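Local coordinates for ESAT-6-like protein MAB_3113 (Mycobacterium abscessus, PDB 4I0X) that is of unknown function but forms a complex with its partner MAB_3112 and belongs to the WXG100 family of ESAT-6-like, probably secreted proteins, at residues A56-S59 with E64-D67. The protein carries 4 engineered substitutions. Sequence-based numbering, arbitrary orientation.
Sequences AAYS and EWMD
Tyr58 and Trp65 meet through their rings, two turns apart on the single helix 52-87. Seven residues is almost exactly two helical turns, which puts both side chains on the same side of the helix. Tyrosine and tryptophan suit these places because each offers apolar ring carbon to the buried interface with helix 11-47 and carries a polar group, OH or NE1, that can hydrogen-bond to that helix. The apolar contact is narrow: CE1 of Tyr58 lies 3.7 Å from CH2 of Trp65, at the far rim of the indole. CZ2 of Trp65 lies 3.9 Å from the same CE1 of Tyr58, with the phenol OH about as near. The centre of the Tyr58 ring lies 5.9 Å from that of the six-membered ring of Trp65 and the planes are inclined at 70°, an oblique meeting without parallel overlap. The first torsions bring the rings together: CG of Trp65 sits between its backbone N and carbonyl carbon (chi1 72°), sending the six-membered ring back along the helix toward Tyr58, whose CG is turned away from its own N (chi1 174°) and leads the phenol forward.

No hydrogen bond joins the two segments; the polar ends of both rings look to helix 11-47 instead. Tyr58 OH bonds to Gln42 OE1 and Trp65 NE1 donates to Glu38 OE2, so both buried polar atoms are satisfied. Trp65 also packs against Leu34 and Leu37, and Ala62 of the MAB_3112 chain packs on it. The arrangement is an i/i+7 aromatic pair within the helical hairpin of a WXG100 protein, where two long antiparallel helices pack together and bind the partner subunit.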
loop_
_atom_site.group_PDB
_atom_site.type_symbol
_atom_site.label_atom_id
_atom_site.label_comp_id
_atom_site.label_asym_id
_atom_site.label_seq_id
_atom_site.Cartn_x
_atom_site.Cartn_y
_atom_site.Cartn_z
ATOM N N ALA B 56 8.626 -16.642 12.765
ATOM C CA ALA B 56 7.346 -16.173 13.280
ATOM C C ALA B 56 7.211 -14.660 13.042
ATOM O O ALA B 56 6.167 -14.181 12.639
ATOM C CB ALA B 56 7.192 -16.521 14.770
ATOM N N ALA B 57 8.288 -13.913 13.269
ATOM C CA ALA B 57 8.238 -12.452 13.122
ATOM C C ALA B 57 7.962 -12.090 11.670
ATOM O O ALA B 57 7.071 -11.273 11.352
ATOM C CB ALA B 57 9.551 -11.825 13.603
ATOM N N TYR B 58 8.678 -12.752 10.771
ATOM C CA TYR B 58 8.469 -12.497 9.359
ATOM C C TYR B 58 7.055 -12.878 8.955
ATOM O O TYR B 58 6.358 -12.136 8.253
ATOM C CB TYR B 58 9.445 -13.274 8.480
ATOM C CG TYR B 58 9.072 -13.081 7.041
ATOM C CD1 TYR B 58 9.193 -11.828 6.449
ATOM C CD2 TYR B 58 8.545 -14.121 6.288
ATOM C CE1 TYR B 58 8.822 -11.627 5.147
ATOM C CE2 TYR B 58 8.169 -13.928 4.981
ATOM C CZ TYR B 58 8.304 -12.675 4.414
ATOM O OH TYR B 58 7.928 -12.459 3.102
ATOM N N SER B 59 6.636 -14.045 9.401
ATOM C CA SER B 59 5.362 -14.568 9.020
ATOM C C SER B 59 4.238 -13.571 9.451
ATOM O O SER B 59 3.298 -13.323 8.707
ATOM C CB SER B 59 5.192 -15.977 9.594
ATOM O OG SER B 59 3.937 -16.491 9.280
ATOM N N GLU B 64 0.267 -9.479 7.750
ATOM C CA GLU B 64 -0.372 -8.175 7.858
ATOM C C GLU B 64 -0.318 -7.444 6.534
ATOM O O GLU B 64 -1.325 -6.893 6.075
ATOM C CB GLU B 64 0.261 -7.323 8.961
ATOM C CG GLU B 64 -0.010 -7.844 10.323
ATOM C CD GLU B 64 0.938 -7.296 11.364
ATOM O OE1 GLU B 64 0.986 -7.861 12.489
ATOM O OE2 GLU B 64 1.624 -6.295 11.060
ATOM N N TRP B 65 0.834 -7.438 5.881
ATOM C CA TRP B 65 0.890 -6.643 4.677
ATOM C C TRP B 65 0.182 -7.248 3.490
ATOM O O TRP B 65 -0.241 -6.520 2.607
ATOM C CB TRP B 65 2.301 -6.202 4.327
ATOM C CG TRP B 65 3.275 -7.179 3.808
ATOM C CD1 TRP B 65 3.175 -7.950 2.717
ATOM C CD2 TRP B 65 4.575 -7.405 4.354
ATOM N NE1 TRP B 65 4.343 -8.670 2.539
ATOM C CE2 TRP B 65 5.211 -8.347 3.544
ATOM C CE3 TRP B 65 5.254 -6.901 5.472
ATOM C CZ2 TRP B 65 6.492 -8.811 3.811
ATOM C CZ3 TRP B 65 6.512 -7.364 5.736
ATOM C CH2 TRP B 65 7.125 -8.302 4.905
ATOM N N MET B 66 0.044 -8.572 3.494
ATOM C CA MET B 66 -0.657 -9.292 2.455
ATOM C C MET B 66 -2.147 -8.995 2.579
ATOM O O MET B 66 -2.808 -8.713 1.597
ATOM C CB MET B 66 -0.424 -10.801 2.606
ATOM C CG MET B 66 -1.052 -11.663 1.533
ATOM S SD MET B 66 -0.590 -13.403 1.737
ATOM C CE MET B 66 -1.721 -13.888 3.047
ATOM N N ASP B 67 -2.689 -9.094 3.779
ATOM C CA ASP B 67 -4.097 -8.809 3.939
ATOM C C ASP B 67 -4.325 -7.345 3.646
ATOM O O ASP B 67 -5.334 -6.980 3.023
ATOM C CB ASP B 67 -4.580 -9.162 5.345
ATOM C CG ASP B 67 -4.642 -10.665 5.583
ATOM O OD1 ASP B 67 -4.697 -11.421 4.583
ATOM O OD2 ASP B 67 -4.623 -11.083 6.766
#